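Local coordinates for hypothetical protein AQ_1354 (Aquifex aeolicus, PDB 1OZ9) that probably acts as a zinc-dependent, single-strand-specific endoribonuclease in 16S rRNA 3'-end maturation and late-stage ribosome quality control, at residues E107-K110 / R111-H115; N140-L143 / S144-K148. All blocks are in the same frame, centred on the assembly; numbering follows the deposited sequence.

Contact 1 of 2, residues E107-K110 / R111-H115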
loop_
_atom_site.group_PDB
_atom_site.type_symbol
_atom_site.label_atom_id
_atom_site.label_comp_id
_atom_site.label_asym_id
_atom_site.label_seq_id
_atom_site.Cartn_x
_atom_site.Cartn_y
_atom_site.Cartn_z
ATOM N N GLU A 107 6.395 -8.952 7.203
ATOM C CA GLU A 107 4.982 -8.993 7.535
ATOM C C GLU A 107 4.400 -7.575 7.577
ATOM O O GLU A 107 3.289 -7.346 7.080
ATOM C CB GLU A 107 4.733 -9.729 8.850
ATOM C CG GLU A 107 3.265 -9.723 9.273
ATOM C CD GLU A 107 2.347 -10.571 8.382
ATOM O OE1 GLU A 107 2.801 -11.586 7.803
ATOM O OE2 GLU A 107 1.145 -10.224 8.266
ATOM N N GLU A 108 5.149 -6.621 8.119
ATOM C CA GLU A 108 4.650 -5.245 8.219
ATOM C C GLU A 108 4.534 -4.604 6.832
ATOM O O GLU A 108 3.551 -3.904 6.513
ATOM C CB GLU A 108 5.530 -4.400 9.161
ATOM C CG GLU A 108 5.056 -2.948 9.357
ATOM C CD GLU A 108 3.702 -2.836 10.065
ATOM O OE1 GLU A 108 3.189 -3.861 10.600
ATOM O OE2 GLU A 108 3.145 -1.708 10.096
ATOM N N VAL A 109 5.529 -4.846 5.987
ATOM C CA VAL A 109 5.457 -4.288 4.651
ATOM C C VAL A 109 4.288 -4.865 3.847
ATOM O O VAL A 109 3.604 -4.148 3.119
ATOM C CB VAL A 109 6.799 -4.454 3.926
ATOM C CG1 VAL A 109 6.649 -4.082 2.440
ATOM C CG2 VAL A 109 7.834 -3.562 4.646
ATOM N N LYS A 110 4.082 -6.163 3.968
ATOM C CA LYS A 110 2.972 -6.841 3.303
ATOM C C LYS A 110 1.632 -6.222 3.737
ATOM O O LYS A 110 0.753 -5.902 2.902
ATOM C CB LYS A 110 2.976 -8.339 3.639
ATOM C CG LYS A 110 1.808 -9.137 3.000
ATOM C CD LYS A 110 1.894 -10.636 3.333
ATOM C CE LYS A 110 1.524 -10.905 4.767
ATOM N NZ LYS A 110 1.675 -12.351 5.158
ATOM N N ARG A 111 1.495 -6.017 5.034
ATOM C CA ARG A 111 0.271 -5.450 5.590
ATOM C C ARG A 111 0.046 -4.008 5.129
ATOM O O ARG A 111 -1.102 -3.586 4.890
ATOM C CB ARG A 111 0.300 -5.529 7.108
ATOM C CG ARG A 111 0.020 -6.960 7.658
ATOM C CD ARG A 111 0.070 -7.047 9.187
ATOM N NE ARG A 111 0.209 -8.403 9.720
ATOM C CZ ARG A 111 0.009 -8.730 11.019
ATOM N NH1 ARG A 111 -0.373 -7.800 11.897
ATOM N NH2 ARG A 111 0.181 -9.989 11.449
ATOM N N LEU A 112 1.129 -3.262 5.001
ATOM C CA LEU A 112 1.053 -1.887 4.573
ATOM C C LEU A 112 0.708 -1.806 3.088
ATOM O O LEU A 112 0.033 -0.872 2.663
ATOM C CB LEU A 112 2.373 -1.148 4.853
ATOM C CG LEU A 112 2.591 -0.838 6.346
ATOM C CD1 LEU A 112 4.001 -0.351 6.600
ATOM C CD2 LEU A 112 1.573 0.207 6.906
ATOM N N ILE A 113 1.191 -2.760 2.293
ATOM C CA ILE A 113 0.816 -2.784 0.869
ATOM C C ILE A 113 -0.679 -2.968 0.727
ATOM O O ILE A 113 -1.335 -2.267 -0.039
ATOM C CB ILE A 113 1.527 -3.938 0.167
ATOM C CG1 ILE A 113 2.990 -3.563 -0.033
ATOM C CG2 ILE A 113 0.884 -4.242 -1.212
ATOM C CD1 ILE A 113 3.884 -4.763 -0.382
ATOM N N VAL A 114 -1.229 -3.914 1.476
ATOM C CA VAL A 114 -2.684 -4.158 1.432
ATOM C C VAL A 114 -3.417 -2.928 1.915
ATOM O O VAL A 114 -4.386 -2.476 1.279
ATOM C CB VAL A 114 -3.043 -5.402 2.275
ATOM C CG1 VAL A 114 -4.573 -5.646 2.345
ATOM C CG2 VAL A 114 -2.330 -6.626 1.652
ATOM N N HIS A 115 -2.950 -2.358 3.020
ATOM C CA HIS A 115 -3.617 -1.176 3.560
ATOM C C HIS A 115 -3.624 -0.068 2.490
ATOM O O HIS A 115 -4.651 0.579 2.252
ATOM C CB HIS A 115 -2.892 -0.716 4.820
ATOM C CG HIS A 115 -3.616 0.344 5.587
ATOM N ND1 HIS A 115 -4.567 0.052 6.546
ATOM C CD2 HIS A 115 -3.516 1.695 5.549
ATOM C CE1 HIS A 115 -5.011 1.179 7.075
ATOM N NE2 HIS A 115 -4.401 2.190 6.478
#

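Contact 2 of 2, residues N140-L143 / S144-K148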
loop_
_atom_site.group_PDB
_atom_site.type_symbol
_atom_site.label_atom_id
_atom_site.label_comp_id
_atom_site.label_asym_id
_atom_site.label_seq_id
_atom_site.Cartn_x
_atom_site.Cartn_y
_atom_site.Cartn_z
ATOM N N ASN A 140 -9.114 -7.212 5.674
ATOM C CA ASN A 140 -9.075 -8.548 6.256
ATOM C C ASN A 140 -9.248 -9.641 5.189
ATOM O O ASN A 140 -8.478 -10.592 5.143
ATOM C CB ASN A 140 -10.105 -8.661 7.371
ATOM C CG ASN A 140 -9.612 -8.020 8.647
ATOM O OD1 ASN A 140 -8.461 -7.639 8.727
ATOM N ND2 ASN A 140 -10.466 -7.908 9.641
ATOM N N TYR A 141 -10.223 -9.466 4.302
ATOM C CA TYR A 141 -10.392 -10.417 3.196
ATOM C C TYR A 141 -9.108 -10.579 2.372
ATOM O O TYR A 141 -8.695 -11.697 2.080
ATOM C CB TYR A 141 -11.545 -9.988 2.290
ATOM C CG TYR A 141 -11.754 -10.856 1.050
ATOM C CD1 TYR A 141 -12.477 -12.040 1.129
ATOM C CD2 TYR A 141 -11.228 -10.488 -0.188
ATOM C CE1 TYR A 141 -12.683 -12.834 0.015
ATOM C CE2 TYR A 141 -11.441 -11.282 -1.325
ATOM C CZ TYR A 141 -12.164 -12.451 -1.209
ATOM O OH TYR A 141 -12.387 -13.265 -2.309
ATOM N N VAL A 142 -8.480 -9.476 1.984
ATOM C CA VAL A 142 -7.287 -9.557 1.142
ATOM C C VAL A 142 -6.153 -10.240 1.914
ATOM O O VAL A 142 -5.473 -11.135 1.389
ATOM C CB VAL A 142 -6.866 -8.175 0.646
ATOM C CG1 VAL A 142 -5.517 -8.252 -0.052
ATOM C CG2 VAL A 142 -7.952 -7.617 -0.300
ATOM N N LEU A 143 -5.983 -9.845 3.172
ATOM C CA LEU A 143 -4.967 -10.470 4.014
ATOM C C LEU A 143 -5.196 -11.981 4.091
ATOM O O LEU A 143 -4.249 -12.758 3.997
ATOM C CB LEU A 143 -4.965 -9.864 5.419
ATOM C CG LEU A 143 -4.414 -8.432 5.504
ATOM C CD1 LEU A 143 -4.775 -7.786 6.869
ATOM C CD2 LEU A 143 -2.919 -8.423 5.274
ATOM N N SER A 144 -6.451 -12.399 4.248
ATOM C CA SER A 144 -6.740 -13.818 4.328
ATOM C C SER A 144 -6.336 -14.536 3.029
ATOM O O SER A 144 -5.925 -15.702 3.048
ATOM C CB SER A 144 -8.216 -14.062 4.658
ATOM O OG SER A 144 -9.033 -13.837 3.526
ATOM N N LYS A 145 -6.440 -13.832 1.909
ATOM C CA LYS A 145 -6.091 -14.419 0.622
ATOM C C LYS A 145 -4.581 -14.510 0.421
ATOM O O LYS A 145 -4.103 -15.343 -0.365
ATOM C CB LYS A 145 -6.717 -13.613 -0.522
ATOM C CG LYS A 145 -8.221 -13.730 -0.607
ATOM C CD LYS A 145 -8.648 -15.033 -1.282
ATOM C CE LYS A 145 -9.994 -15.477 -0.768
ATOM N NZ LYS A 145 -10.484 -16.744 -1.416
ATOM N N LEU A 146 -3.837 -13.642 1.102
ATOM C CA LEU A 146 -2.381 -13.652 1.031
ATOM C C LEU A 146 -1.786 -14.587 2.099
ATOM O O LEU A 146 -0.614 -14.955 2.036
ATOM C CB LEU A 146 -1.816 -12.233 1.167
ATOM C CG LEU A 146 -1.659 -11.390 -0.118
ATOM C CD1 LEU A 146 -2.959 -11.225 -0.848
ATOM C CD2 LEU A 146 -1.054 -10.042 0.210
ATOM N N SER A 147 -2.599 -14.972 3.078
ATOM C CA SER A 147 -2.156 -15.921 4.098
ATOM C C SER A 147 -2.259 -17.295 3.467
ATOM O O SER A 147 -1.273 -18.031 3.362
ATOM C CB SER A 147 -3.082 -15.877 5.305
ATOM O OG SER A 147 -4.207 -16.731 5.103
ATOM N N LYS A 148 -3.487 -17.621 3.058
ATOM C CA LYS A 148 -3.790 -18.834 2.319
ATOM C C LYS A 148 -3.027 -18.719 1.009
ATOM O O LYS A 148 -2.595 -17.620 0.641
ATOM C CB LYS A 148 -5.301 -18.930 2.025
ATOM C CG LYS A 148 -6.228 -18.791 3.246
ATOM C CD LYS A 148 -7.683 -18.495 2.836
ATOM C CE LYS A 148 -8.653 -18.679 4.009
ATOM N NZ LYS A 148 -10.083 -18.457 3.628
#

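Contact 1 of 2, residues E107-K110 / R111-H115
E107 OE2 takes a short, nearly straight bond from R111 NE, 2.5 Å long with an N-H...O angle of 168°. The oxygen offers its anti lone pair, the one turned away from OE1. It meets the guanidinium at its edge and in its plane, while the carboxylate plane stands 79° from that of the guanidinium. R111 NH2 adds a weak bond to the same oxygen at 3.3 Å. The other oxygen, OE1, is met on its syn side by K110 NZ at 3.0 Å. The lysine chain runs extended from the helix and bends at chi3 (73°), which turns its ammonium back to E107. One carboxylate thus joins two cations in a salt-bridge network, and both its oxygens are held.

These residues lie near the start of helix 105-120, which also carries H115, a predicted ligand of the catalytic zinc in this YbeY family protein. Regular i to i+4 backbone bonds run beneath the side chains, such as R111 N to E107 O at 3.0 Å. On the buried side, L112 CD1 lies 3.8 Å from E108 OE2, and E108 OE1 is hydrogen-bonded to H103. V109 CG1 meets I113 CD1 at 4.0 Å, and I113 packs on I25 and W28 of helix 22-35. Further along, H115 ND1 is hydrogen-bonded to E139 OE2 of helix 129-147.

Contact 2 of 2, residues N140-L143 / S144-K148
Y141 O accepts two bonds, one from the hydroxyl of S144 and one from the backbone N of K145. The setting is the C-terminal end of an alpha-helix, 129-147, near the end of the modelled chain, with S144 OG bonded to the backbone carbonyl of residue i-3, Y141. S144 OG lies 2.6 Å from Y141 O. Its chi1 of 76° swings OG back over the preceding turn. K145 N, 3.1 Å from Y141 O, comes from the same face of the carbonyl plane. With an alanine in place of S144 the hydroxyl is gone, and Y141 O would probably lose its side-chain donor, keeping the backbone bond from K145 N.

The side chain of K145 passes over one face of the Y141 ring. Its CG sits 4.1 Å above the ring plane, nearer the ring's edge than its centre. A bend at chi2 (-79°) carries the chain on toward the phenol end, where CE lies 3.6 Å from Y141 OH. The contact is made by the aliphatic part of the lysine.

On another side of the helix, V142 and L146 sit next to each other along the axis, CG1 of V142 against CD1 of L146 at 4.0 Å. V142 also packs on A32 of helix 22-35, and L146 on L31 of the same helix.

Toward the chain end the backbone bonds grow less regular. K145 N also makes a weak bond to V142 O, and S147 N makes only a weak one to L143 O. S144 O receives both K148 N and the hydroxyl of S147, whose OG lies 2.9 Å from it.

How the contacts relate
Contact 1 comes first along the chain, on helix 105-120, and closes before contact 2 opens on the next helix, 129-147. Their centres are about 11 Å apart, and the two helices pack directly. V114 is the main meeting point: its CG1 lies 3.7 Å from V142 CG1, and its CG2 touches both L143 and L146. R111 CG also reaches L143 CD2. Contact 1 is mostly buried, whereas contact 2 lies mainly at the surface. Helix 22-35 touches both. Helix 105-120 also carries H115 and H119, so this apolar packing joins the helix with two predicted zinc ligands to the C-terminal helix.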